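Side-chain contacts in afamin (Homo sapiens, PDB 6FAK), which carries hydrophobic molecules in body fluids, binds vitamin E, and keeps lipidated Wnt proteins soluble and active: residues 44-47 and 48-52; 136-139 and 140-144. All blocks are in the same frame, centred on the assembly; numbering follows the deposited sequence.

Contact 1: residues 44-47 and 48-52; sequences KLVK and DMVEY
Two successive turns of the alpha-helix 39-58, in the first albumin domain of the all-helical serum albumin fold, meet here through i to i+4 contacts. Leu45 and Met49 belong to the buried side of the helix. Their side chains lie side by side and point the same way, with Leu45 CD1 4.2 Å from Met49 CG. Leu45 has CG anti to the backbone N (chi1 -174°); this puts CG beside the carbonyl carbon, and CD1 reaches on to Met49. Leu45 also packs on Phe30 of helix 22-33 and on Leu73 and Ile77 of helix 69-78, while Met49 touches Thr26. The buried side therefore joins this helix to two others. One residue further on, Val46 CG1 lies 4.3 Å from Val50 CG2, a looser methyl contact.

The backbone bonds run i+4 to i. Val50 N gives the straightest, to Val46 O at 2.9 Å (N-H...O 177°). The bond from Asp48 N to Lys44 O is weak, at 3.3 Å. Asp48 lays its carboxylate beside that same carbonyl, with CG 3.6 Å from Lys44 O. A bound hexaethylene glycol, probably from the crystallisation liquor, lies next to this side chain. With an alanine here the carboxylate is gone, and the Lys44 carbonyl would probably lie more open on this side, with the glycol losing a polar neighbour.

Lys47 and Glu51 sit on the exposed side but do not pair. The lysine chain curls back, and its NZ bonds to Glu43 O. With CG anti to its own carbonyl carbon (chi1 -69°), Glu51 folds back over the preceding turn, and its CG lies 3.3 Å from Lys47 O.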
# COMPACT_ATOMS: atom_id res chain seq x y z
N LYS A 44 8.05 23.18 17.97
CA LYS A 44 7.95 24.56 17.53
C LYS A 44 6.82 24.78 16.53
O LYS A 44 6.11 25.79 16.63
CB LYS A 44 9.27 25.02 16.94
CG LYS A 44 10.43 25.02 17.94
CD LYS A 44 11.61 25.87 17.46
CE LYS A 44 12.43 25.17 16.40
NZ LYS A 44 13.36 24.16 16.99
N LEU A 45 6.64 23.86 15.57
CA LEU A 45 5.46 23.96 14.67
C LEU A 45 4.14 23.78 15.45
O LEU A 45 3.15 24.48 15.17
CB LEU A 45 5.52 22.99 13.50
CG LEU A 45 4.40 23.09 12.43
CD1 LEU A 45 4.36 24.44 11.72
CD2 LEU A 45 4.57 22.01 11.37
N VAL A 46 4.10 22.84 16.39
CA VAL A 46 2.89 22.64 17.21
C VAL A 46 2.43 23.99 17.79
O VAL A 46 1.26 24.38 17.61
CB VAL A 46 3.09 21.55 18.28
CG1 VAL A 46 1.92 21.52 19.27
CG2 VAL A 46 3.18 20.18 17.61
N LYS A 47 3.35 24.74 18.40
CA LYS A 47 3.02 26.04 19.03
C LYS A 47 2.45 27.01 17.99
O LYS A 47 1.41 27.63 18.24
CB LYS A 47 4.23 26.68 19.72
CG LYS A 47 4.93 25.86 20.81
CD LYS A 47 4.05 25.50 22.00
CE LYS A 47 3.41 24.11 21.89
NZ LYS A 47 4.39 23.00 21.70
N ASP A 48 3.06 27.08 16.81
CA ASP A 48 2.53 27.91 15.71
C ASP A 48 1.12 27.57 15.25
O ASP A 48 0.34 28.48 14.97
CB ASP A 48 3.44 27.86 14.48
CG ASP A 48 4.78 28.52 14.71
OD1 ASP A 48 4.97 29.15 15.78
OD2 ASP A 48 5.64 28.44 13.80
N MET A 49 0.79 26.29 15.14
CA MET A 49 -0.55 25.88 14.70
C MET A 49 -1.63 26.01 15.80
O MET A 49 -2.78 26.36 15.50
CB MET A 49 -0.52 24.45 14.14
CG MET A 49 0.35 24.30 12.92
SD MET A 49 -0.21 25.24 11.48
CE MET A 49 -1.84 24.55 11.25
N VAL A 50 -1.29 25.72 17.06
CA VAL A 50 -2.16 26.03 18.17
C VAL A 50 -2.51 27.53 18.13
O VAL A 50 -3.69 27.89 18.13
CB VAL A 50 -1.51 25.63 19.54
CG1 VAL A 50 -2.26 26.27 20.71
CG2 VAL A 50 -1.47 24.12 19.70
N GLU A 51 -1.49 28.38 18.03
CA GLU A 51 -1.73 29.83 17.97
C GLU A 51 -2.66 30.22 16.80
O GLU A 51 -3.61 30.96 17.00
CB GLU A 51 -0.41 30.62 17.95
CG GLU A 51 0.32 30.54 19.29
CD GLU A 51 1.70 31.18 19.27
OE1 GLU A 51 1.79 32.38 18.97
OE2 GLU A 51 2.69 30.48 19.58
N TYR A 52 -2.42 29.65 15.61
CA TYR A 52 -3.27 29.94 14.42
C TYR A 52 -4.72 29.52 14.66
O TYR A 52 -5.66 30.26 14.29
CB TYR A 52 -2.72 29.27 13.14
CG TYR A 52 -3.74 29.07 12.02
CD1 TYR A 52 -3.93 30.03 11.04
CD2 TYR A 52 -4.47 27.90 11.94
CE1 TYR A 52 -4.84 29.83 10.01
CE2 TYR A 52 -5.38 27.69 10.93
CZ TYR A 52 -5.57 28.65 9.97
OH TYR A 52 -6.48 28.40 8.98

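Contact 2: residues 136-139 and 140-144; sequences SLLN and HFLYE
The backbone of 136-144 is regular alpha-helix, with His140 N bonded to Ser136 O at 3.1 Å and the next three amides repeating the step, up to Tyr143 N on Asn139 O at 3.0 Å. Across this turn Leu138 and Leu142 lie side by side and point the same way. Their methyls meet at 4.1 Å, Leu138 CD2 to Leu142 CD2. Leu142 CB also lies 3.3 Å from Leu138 O. Phe141 has CG anti to the backbone N (chi1 169°), and the end of its ring leads away, while one edge still faces Leu138 O, near the ring plane. Phe141 CB stays close, 3.4 Å from Leu137 O. The Tyr143 ring has His140 O at its edge, in plane.

The helix is packed on several sides. Leu138 and Leu142 both touch Tyr24 of helix 22-33, and Asn139 ND2 bonds to Glu23 OE1 there. Phe141 and Leu142 rest on Ala161 of helix 154-171, where the Phe141 ring also meets Phe164. Toward helix 39-58, Tyr143 meets Phe39 edge-to-face, and its OH bonds to Ala37 O just before that helix.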
# COMPACT_ATOMS: atom_id res chain seq x y z
N SER A 136 3.54 13.09 25.91
CA SER A 136 4.90 12.97 25.35
C SER A 136 5.19 11.65 24.64
O SER A 136 5.90 11.64 23.63
CB SER A 136 5.96 13.18 26.41
OG SER A 136 7.25 13.19 25.80
N LEU A 137 4.67 10.54 25.17
CA LEU A 137 4.94 9.22 24.62
C LEU A 137 4.22 9.06 23.31
O LEU A 137 4.80 8.58 22.35
CB LEU A 137 4.48 8.12 25.57
CG LEU A 137 4.86 6.69 25.12
CD1 LEU A 137 6.24 6.33 25.63
CD2 LEU A 137 3.82 5.67 25.57
N LEU A 138 2.95 9.42 23.28
CA LEU A 138 2.17 9.31 22.08
C LEU A 138 2.67 10.31 21.02
O LEU A 138 2.68 9.97 19.84
CB LEU A 138 0.68 9.53 22.38
CG LEU A 138 -0.35 8.95 21.39
CD1 LEU A 138 -1.39 8.08 22.09
CD2 LEU A 138 -1.03 10.03 20.56
N ASN A 139 3.08 11.51 21.43
CA ASN A 139 3.66 12.48 20.51
C ASN A 139 4.91 11.92 19.82
O ASN A 139 5.00 11.99 18.61
CB ASN A 139 4.01 13.81 21.17
CG ASN A 139 2.79 14.70 21.41
OD1 ASN A 139 1.72 14.48 20.86
ND2 ASN A 139 2.98 15.74 22.23
N HIS A 140 5.82 11.33 20.59
CA HIS A 140 7.05 10.77 20.03
C HIS A 140 6.78 9.52 19.17
O HIS A 140 7.36 9.37 18.08
CB HIS A 140 8.09 10.48 21.12
CG HIS A 140 9.47 10.21 20.59
ND1 HIS A 140 10.48 11.15 20.60
CD2 HIS A 140 10.00 9.10 20.02
CE1 HIS A 140 11.56 10.63 20.06
NE2 HIS A 140 11.30 9.39 19.70
N PHE A 141 5.88 8.65 19.62
CA PHE A 141 5.42 7.49 18.79
C PHE A 141 4.90 7.90 17.39
O PHE A 141 5.33 7.34 16.38
CB PHE A 141 4.28 6.74 19.53
CG PHE A 141 3.56 5.72 18.68
CD1 PHE A 141 4.08 4.44 18.51
CD2 PHE A 141 2.37 6.05 18.05
CE1 PHE A 141 3.45 3.51 17.71
CE2 PHE A 141 1.72 5.13 17.26
CZ PHE A 141 2.27 3.86 17.10
N LEU A 142 4.00 8.87 17.38
CA LEU A 142 3.38 9.38 16.21
C LEU A 142 4.40 10.05 15.25
O LEU A 142 4.34 9.83 14.04
CB LEU A 142 2.28 10.34 16.60
CG LEU A 142 1.01 10.50 15.81
CD1 LEU A 142 0.50 9.20 15.23
CD2 LEU A 142 -0.06 11.14 16.71
N TYR A 143 5.29 10.88 15.79
CA TYR A 143 6.46 11.35 15.06
C TYR A 143 7.24 10.23 14.39
O TYR A 143 7.56 10.32 13.19
CB TYR A 143 7.37 12.13 16.01
CG TYR A 143 8.76 12.43 15.58
CD1 TYR A 143 9.02 13.39 14.62
CD2 TYR A 143 9.86 11.79 16.17
CE1 TYR A 143 10.31 13.68 14.21
CE2 TYR A 143 11.16 12.08 15.79
CZ TYR A 143 11.38 13.05 14.83
OH TYR A 143 12.65 13.36 14.46
N GLU A 144 7.58 9.18 15.15
CA GLU A 144 8.47 8.15 14.66
C GLU A 144 7.77 7.29 13.61
O GLU A 144 8.39 6.93 12.56
CB GLU A 144 9.05 7.29 15.81
CG GLU A 144 9.96 8.03 16.83
CD GLU A 144 11.30 8.54 16.31
OE1 GLU A 144 11.63 8.32 15.12
OE2 GLU A 144 12.06 9.17 17.11

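After a short first helix, 13-20, come helix 22-33 and then helix 39-58 with contact 1; much later comes helix 134-148 with contact 2. Neither contact closes a loop, because each lies within one continuous helix. They follow in series, so they neither nest nor cross. Their centres are about 17 Å apart and their nearest atoms about 6 Å, without touching. Helix 22-33 is their common neighbour, and Glu23 on it is met from both contacts. Contact 1 adds helix 69-78 to this group, and contact 2 adds helix 154-171. Helix 134-148 also packs on the start of helix 39-58. Both contacts belong to the first albumin domain.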